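Methyltransferase domain-containing protein (Pyrococcus horikoshii, PDB 1VE3) binds S-adenosylmethionine and is probably a SAM-dependent methyltransferase whose substrate is not known. Local coordinates at residues Asp105-Ile110 against Arg130-Ser135; Gly136-Tyr141 against Thr222-Lys227. All coordinates share one frame; numbering follows the deposited sequence.

Contact 1 (Asp105-Ile110 against Arg130-Ser135); sequences DYVIFI and RVLKPS. With SAM (S-adenosylmethionine), chain C.
Side-chain packing of Leu132 on Val107, with an Asp105-Lys133 salt bridge at its partly exposed edge, joins the start of strand 104-110 to the end of helix 118-131 and the short strand 132-133 that follows it. This is part of a right-handed beta-alpha-beta crossover of the Rossmann-like methyltransferase fold. Lys133, extended beyond CG, brings NZ to 3.3 Å from OD1 of Asp105, a salt bridge whose hydrogen bond is weak. The other oxygen, OD2, accepts the backbone N-H of Lys41, so the carboxylate has a partner on each oxygen. Replacing Asp105 by an alanine is likely to leave the Lys133 ammonium without this counter-charge and the Lys41 amide without the carboxylate acceptor. Deeper in, CD1 of Leu132 presses on CG2 of Val107 at 3.4 Å, tighter than usual for two methyls; Val107 carries that branch beside its own backbone N, with CG1 anti to it (chi1 169°). At the far end of the strand, the Ile110 carbonyl O accepts a hydrogen bond from the amino N of S-adenosylmethionine, 3.1 Å away. Apolar packing and an ion pair thus tie the strand's beginning to the helix end, on top of its backbone bonding in the sheet, while its other end offers the cofactor a backbone acceptor.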
loop_
_atom_site.group_PDB
_atom_site.type_symbol
_atom_site.label_atom_id
_atom_site.label_comp_id
_atom_site.label_asym_id
_atom_site.label_seq_id
_atom_site.Cartn_x
_atom_site.Cartn_y
_atom_site.Cartn_z
ATOM N N ASP A 105 -11.214 24.615 7.734
ATOM C CA ASP A 105 -11.227 24.969 6.317
ATOM C C ASP A 105 -11.538 23.692 5.543
ATOM O O ASP A 105 -12.066 23.736 4.433
ATOM C CB ASP A 105 -9.860 25.490 5.874
ATOM C CG ASP A 105 -9.513 26.826 6.492
ATOM O OD1 ASP A 105 -10.221 27.824 6.198
ATOM O OD2 ASP A 105 -8.529 26.869 7.270
ATOM N N TYR A 106 -11.185 22.557 6.148
ATOM C CA TYR A 106 -11.411 21.241 5.556
ATOM C C TYR A 106 -11.726 20.213 6.628
ATOM O O TYR A 106 -11.273 20.309 7.766
ATOM C CB TYR A 106 -10.176 20.723 4.809
ATOM C CG TYR A 106 -9.701 21.538 3.640
ATOM C CD1 TYR A 106 -8.716 22.506 3.800
ATOM C CD2 TYR A 106 -10.207 21.314 2.360
ATOM C CE1 TYR A 106 -8.241 23.232 2.717
ATOM C CE2 TYR A 106 -9.740 22.033 1.267
ATOM C CZ TYR A 106 -8.753 22.992 1.454
ATOM O OH TYR A 106 -8.276 23.712 0.380
ATOM N N VAL A 107 -12.504 19.218 6.230
ATOM C CA VAL A 107 -12.880 18.114 7.086
ATOM C C VAL A 107 -12.888 16.919 6.153
ATOM O O VAL A 107 -13.662 16.889 5.200
ATOM C CB VAL A 107 -14.293 18.299 7.674
ATOM C CG1 VAL A 107 -14.747 17.018 8.345
ATOM C CG2 VAL A 107 -14.291 19.446 8.672
ATOM N N ILE A 108 -12.005 15.955 6.397
ATOM C CA ILE A 108 -11.956 14.762 5.559
ATOM C C ILE A 108 -12.559 13.612 6.343
ATOM O O ILE A 108 -12.384 13.511 7.562
ATOM C CB ILE A 108 -10.513 14.423 5.115
ATOM C CG1 ILE A 108 -9.645 14.073 6.328
ATOM C CG2 ILE A 108 -9.927 15.612 4.373
ATOM C CD1 ILE A 108 -8.217 13.668 5.968
ATOM N N PHE A 109 -13.276 12.752 5.628
ATOM C CA PHE A 109 -13.996 11.625 6.211
ATOM C C PHE A 109 -13.814 10.462 5.229
ATOM O O PHE A 109 -14.489 10.381 4.191
ATOM C CB PHE A 109 -15.469 12.052 6.348
ATOM C CG PHE A 109 -16.338 11.090 7.096
ATOM C CD1 PHE A 109 -15.958 10.596 8.338
ATOM C CD2 PHE A 109 -17.582 10.735 6.585
ATOM C CE1 PHE A 109 -16.803 9.764 9.062
ATOM C CE2 PHE A 109 -18.440 9.901 7.302
ATOM C CZ PHE A 109 -18.050 9.417 8.544
ATOM N N ILE A 110 -12.894 9.562 5.568
ATOM C CA ILE A 110 -12.556 8.450 4.691
ATOM C C ILE A 110 -12.877 7.037 5.183
ATOM O O ILE A 110 -12.603 6.693 6.325
ATOM C CB ILE A 110 -11.043 8.526 4.338
ATOM C CG1 ILE A 110 -10.755 9.859 3.631
ATOM C CG2 ILE A 110 -10.636 7.335 3.482
ATOM C CD1 ILE A 110 -9.291 10.089 3.289
ATOM N N ARG A 130 -21.382 22.413 10.859
ATOM C CA ARG A 130 -21.210 23.382 11.935
ATOM C C ARG A 130 -19.773 23.825 12.204
ATOM O O ARG A 130 -19.510 25.021 12.340
ATOM C CB ARG A 130 -21.813 22.837 13.235
ATOM C CG ARG A 130 -21.664 23.783 14.421
ATOM C CD ARG A 130 -22.301 23.225 15.682
ATOM N NE ARG A 130 -21.496 22.182 16.315
ATOM C CZ ARG A 130 -20.267 22.366 16.783
ATOM N NH1 ARG A 130 -19.691 23.557 16.690
ATOM N NH2 ARG A 130 -19.611 21.362 17.347
ATOM N N VAL A 131 -18.851 22.867 12.292
ATOM C CA VAL A 131 -17.444 23.168 12.570
ATOM C C VAL A 131 -16.676 23.618 11.324
ATOM O O VAL A 131 -15.516 24.019 11.398
ATOM C CB VAL A 131 -16.734 21.940 13.171
ATOM C CG1 VAL A 131 -17.453 21.495 14.433
ATOM C CG2 VAL A 131 -16.698 20.807 12.145
ATOM N N LEU A 132 -17.337 23.562 10.180
ATOM C CA LEU A 132 -16.713 23.960 8.928
ATOM C C LEU A 132 -16.968 25.442 8.643
ATOM O O LEU A 132 -18.073 25.947 8.868
ATOM C CB LEU A 132 -17.288 23.107 7.799
ATOM C CG LEU A 132 -16.477 22.861 6.535
ATOM C CD1 LEU A 132 -15.128 22.273 6.889
ATOM C CD2 LEU A 132 -17.251 21.917 5.631
ATOM N N LYS A 133 -15.946 26.146 8.165
ATOM C CA LYS A 133 -16.111 27.549 7.822
ATOM C C LYS A 133 -16.973 27.589 6.566
ATOM O O LYS A 133 -16.868 26.712 5.711
ATOM C CB LYS A 133 -14.764 28.201 7.513
ATOM C CG LYS A 133 -13.820 28.355 8.695
ATOM C CD LYS A 133 -12.553 29.089 8.256
ATOM C CE LYS A 133 -11.534 29.159 9.375
ATOM N NZ LYS A 133 -10.229 29.693 8.888
ATOM N N PRO A 134 -17.838 28.609 6.434
ATOM C CA PRO A 134 -18.680 28.676 5.233
ATOM C C PRO A 134 -17.869 28.549 3.938
ATOM O O PRO A 134 -18.371 28.069 2.925
ATOM C CB PRO A 134 -19.389 30.031 5.374
ATOM C CG PRO A 134 -18.461 30.831 6.279
ATOM C CD PRO A 134 -18.021 29.798 7.285
ATOM N N SER A 135 -16.607 28.960 3.976
ATOM C CA SER A 135 -15.754 28.872 2.789
ATOM C C SER A 135 -14.992 27.549 2.756
ATOM O O SER A 135 -14.210 27.297 1.836
ATOM C CB SER A 135 -14.749 30.023 2.775
ATOM O OG SER A 135 -13.939 29.983 3.935
HETATM N N SAM C . -10.229 7.529 8.181
HETATM C CA SAM C . -9.581 6.239 8.558
HETATM C C SAM C . -8.640 5.797 7.440
HETATM O O SAM C . -7.562 5.276 7.752
HETATM O OXT SAM C . -9.061 6.004 6.259
HETATM C CB SAM C . -10.656 5.216 8.734
HETATM C CG SAM C . -10.287 4.126 9.612
HETATM S SD SAM C . -11.590 2.851 9.838
HETATM C CE SAM C . -11.874 2.198 8.316
HETATM C "C5'" SAM C . -12.997 3.744 10.514
HETATM C "C4'" SAM C . -12.783 4.512 11.919
HETATM O "O4'" SAM C . -14.033 5.186 12.297
HETATM C "C3'" SAM C . -12.543 3.579 13.096
HETATM O "O3'" SAM C . -11.107 3.967 13.374
HETATM C "C2'" SAM C . -13.323 4.023 14.285
HETATM O "O2'" SAM C . -12.816 4.068 15.582
HETATM C "C1'" SAM C . -13.946 5.343 13.697
HETATM N N9 SAM C . -15.261 5.654 14.273
HETATM C C8 SAM C . -16.430 4.905 14.405
HETATM N N7 SAM C . -17.410 5.552 14.986
HETATM C C5 SAM C . -16.888 6.779 15.257
HETATM C C6 SAM C . -17.410 7.992 15.888
HETATM N N6 SAM C . -18.666 8.076 16.358
HETATM N N1 SAM C . -16.574 9.123 16.015
HETATM C C2 SAM C . -15.286 9.075 15.547
HETATM N N3 SAM C . -14.703 8.000 14.948
HETATM C C4 SAM C . -15.552 6.871 14.825
#

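Contact 2 (Gly136-Tyr141 against Thr222-Lys227); sequences GKFIMY and TVYNPK
Phe138 swings CG anti to its backbone N (chi1 177°) while Tyr224 keeps CG beside its own N (chi1 -74°), and the two side chains run next to each other on the same face of the sheet. CB of Phe138 lies 3.9 Å from CB of Tyr224, and CD1 of Phe138 comes equally near CD2 of Tyr224, the rings meeting obliquely. Thr222 CG2 covers one face of the tyrosine ring toward its rim, and Phe207 stacks on Phe138. The two backbones pair as antiparallel strands. Phe138 and Tyr224 form a hydrogen-bonded pair, with Phe138 N to Tyr224 O at 2.8 Å and Tyr224 N to Phe138 O at 2.7 Å; the first donor is tilted from the carbonyl plane, the second lies in it. Met140, present as selenomethionine, and Thr222 form a second hydrogen-bonded pair, and Thr222 N meets Met140 O at 2.9 Å in a nearly straight bond (172°). Strand 219-226 is inserted antiparallel between 136-143 and 207-215, giving the 3-2-1-4-5-7-6 order of class I methyltransferases. On the opposite face, Ile139 CG1 lies 4.2 Å from Val223 CG2 in the non-hydrogen-bonded pair. Lys137, bent at chi3, passes its CE across Val223 CG1 at 3.8 Å, and its NZ makes a salt bridge to Glu210 and a hydrogen bond to the carbonyl O of Tyr35. Asn225 ND2, beside the same lysine, is hydrogen-bonded to Glu210.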
loop_
_atom_site.group_PDB
_atom_site.type_symbol
_atom_site.label_atom_id
_atom_site.label_comp_id
_atom_site.label_asym_id
_atom_site.label_seq_id
_atom_site.Cartn_x
_atom_site.Cartn_y
_atom_site.Cartn_z
ATOM N N GLY A 136 -15.232 26.712 3.765
ATOM C CA GLY A 136 -14.549 25.433 3.869
ATOM C C GLY A 136 -15.069 24.337 2.963
ATOM O O GLY A 136 -16.027 24.539 2.217
ATOM N N LYS A 137 -14.431 23.171 3.029
ATOM C CA LYS A 137 -14.835 22.041 2.205
ATOM C C LYS A 137 -14.888 20.716 2.962
ATOM O O LYS A 137 -13.993 20.395 3.733
ATOM C CB LYS A 137 -13.899 21.927 0.997
ATOM C CG LYS A 137 -14.049 23.104 0.046
ATOM C CD LYS A 137 -12.807 23.388 -0.768
ATOM C CE LYS A 137 -12.763 22.583 -2.048
ATOM N NZ LYS A 137 -11.652 23.050 -2.925
ATOM N N PHE A 138 -15.970 19.974 2.746
ATOM C CA PHE A 138 -16.168 18.663 3.355
ATOM C C PHE A 138 -15.807 17.665 2.262
ATOM O O PHE A 138 -16.435 17.652 1.213
ATOM C CB PHE A 138 -17.638 18.466 3.743
ATOM C CG PHE A 138 -17.952 17.096 4.310
ATOM C CD1 PHE A 138 -19.175 16.489 4.045
ATOM C CD2 PHE A 138 -17.040 16.430 5.127
ATOM C CE1 PHE A 138 -19.488 15.234 4.584
ATOM C CE2 PHE A 138 -17.342 15.182 5.670
ATOM C CZ PHE A 138 -18.569 14.582 5.398
ATOM N N ILE A 139 -14.797 16.836 2.501
ATOM C CA ILE A 139 -14.383 15.856 1.504
ATOM C C ILE A 139 -14.472 14.433 2.043
ATOM O O ILE A 139 -13.723 14.064 2.951
ATOM C CB ILE A 139 -12.931 16.125 1.048
ATOM C CG1 ILE A 139 -12.853 17.489 0.362
ATOM C CG2 ILE A 139 -12.459 15.015 0.112
ATOM C CD1 ILE A 139 -11.445 17.911 -0.009
HETATM N N MSE A 140 -15.382 13.631 1.493
HETATM C CA MSE A 140 -15.503 12.259 1.962
HETATM C C MSE A 140 -15.354 11.208 0.863
HETATM O O MSE A 140 -15.640 11.445 -0.312
HETATM C CB MSE A 140 -16.816 12.053 2.757
HETATM C CG MSE A 140 -18.091 11.722 1.986
HETATM SE SE MSE A 140 -19.541 11.070 3.192
HETATM C CE MSE A 140 -19.280 9.185 2.964
ATOM N N TYR A 141 -14.854 10.049 1.264
ATOM C CA TYR A 141 -14.658 8.938 0.353
ATOM C C TYR A 141 -15.392 7.767 0.966
ATOM O O TYR A 141 -15.211 7.458 2.146
ATOM C CB TYR A 141 -13.171 8.604 0.217
ATOM C CG TYR A 141 -12.923 7.315 -0.535
ATOM C CD1 TYR A 141 -13.022 7.260 -1.927
ATOM C CD2 TYR A 141 -12.611 6.145 0.148
ATOM C CE1 TYR A 141 -12.813 6.062 -2.612
ATOM C CE2 TYR A 141 -12.402 4.948 -0.524
ATOM C CZ TYR A 141 -12.503 4.910 -1.899
ATOM O OH TYR A 141 -12.310 3.709 -2.551
ATOM N N THR A 222 -16.206 12.637 -2.843
ATOM C CA THR A 222 -17.101 13.772 -3.042
ATOM C C THR A 222 -16.640 15.029 -2.317
ATOM O O THR A 222 -16.179 14.965 -1.182
ATOM C CB THR A 222 -18.527 13.443 -2.563
ATOM O OG1 THR A 222 -19.006 12.282 -3.251
ATOM C CG2 THR A 222 -19.457 14.612 -2.856
ATOM N N VAL A 223 -16.765 16.175 -2.982
ATOM C CA VAL A 223 -16.377 17.448 -2.389
ATOM C C VAL A 223 -17.642 18.268 -2.119
ATOM O O VAL A 223 -18.398 18.581 -3.034
ATOM C CB VAL A 223 -15.420 18.228 -3.322
ATOM C CG1 VAL A 223 -15.020 19.547 -2.679
ATOM C CG2 VAL A 223 -14.168 17.387 -3.590
ATOM N N TYR A 224 -17.861 18.612 -0.855
ATOM C CA TYR A 224 -19.047 19.363 -0.451
ATOM C C TYR A 224 -18.748 20.733 0.151
ATOM O O TYR A 224 -17.707 20.940 0.767
ATOM C CB TYR A 224 -19.854 18.552 0.579
ATOM C CG TYR A 224 -20.628 17.380 0.012
ATOM C CD1 TYR A 224 -21.707 17.584 -0.844
ATOM C CD2 TYR A 224 -20.293 16.071 0.347
ATOM C CE1 TYR A 224 -22.436 16.517 -1.351
ATOM C CE2 TYR A 224 -21.019 14.991 -0.152
ATOM C CZ TYR A 224 -22.087 15.223 -1.000
ATOM O OH TYR A 224 -22.813 14.166 -1.498
ATOM N N ASN A 225 -19.684 21.661 -0.028
ATOM C CA ASN A 225 -19.564 23.003 0.529
ATOM C C ASN A 225 -20.754 23.153 1.474
ATOM O O ASN A 225 -21.879 22.808 1.118
ATOM C CB ASN A 225 -19.643 24.054 -0.578
ATOM C CG ASN A 225 -18.506 23.936 -1.577
ATOM O OD1 ASN A 225 -18.652 24.301 -2.739
ATOM N ND2 ASN A 225 -17.361 23.433 -1.120
ATOM N N PRO A 226 -20.517 23.666 2.690
ATOM C CA PRO A 226 -21.562 23.862 3.697
ATOM C C PRO A 226 -22.573 24.947 3.345
ATOM O O PRO A 226 -22.251 25.900 2.639
ATOM C CB PRO A 226 -20.764 24.210 4.948
ATOM C CG PRO A 226 -19.609 24.967 4.390
ATOM C CD PRO A 226 -19.212 24.125 3.202
ATOM N N LYS A 227 -23.797 24.785 3.838
ATOM C CA LYS A 227 -24.855 25.756 3.600
ATOM C C LYS A 227 -24.992 26.657 4.824
ATOM O O LYS A 227 -24.370 26.340 5.863
ATOM C CB LYS A 227 -26.189 25.054 3.349
ATOM C CG LYS A 227 -26.206 24.148 2.139
ATOM C CD LYS A 227 -27.627 23.706 1.844
ATOM C CE LYS A 227 -27.680 22.778 0.649
ATOM N NZ LYS A 227 -29.079 22.582 0.206
ATOM O OXT LYS A 227 -25.732 27.662 4.726
#

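In the fold
Both contacts are largely buried, and they share one seven-stranded sheet: strand 104-110 of contact 1 lies directly beside strand 136-143 of contact 2, with Asp105 O to Lys137 N at 2.8 Å and Val107 O to Ile139 N at 2.9 Å, both probably hydrogen bonds. Contact 1 joins a strand to the helix end and strand 132-133 through side chains, without main-chain pairing between the two, and its ion pair lies where the residues are partly exposed. Contact 2 is strand against strand, so main-chain bonds carry it and side chains fill in on the two faces. Contact 1 reaches the cofactor through Ile110, whereas contact 2 lies farther off, the Met140 side chain about 10 Å from S-adenosylmethionine.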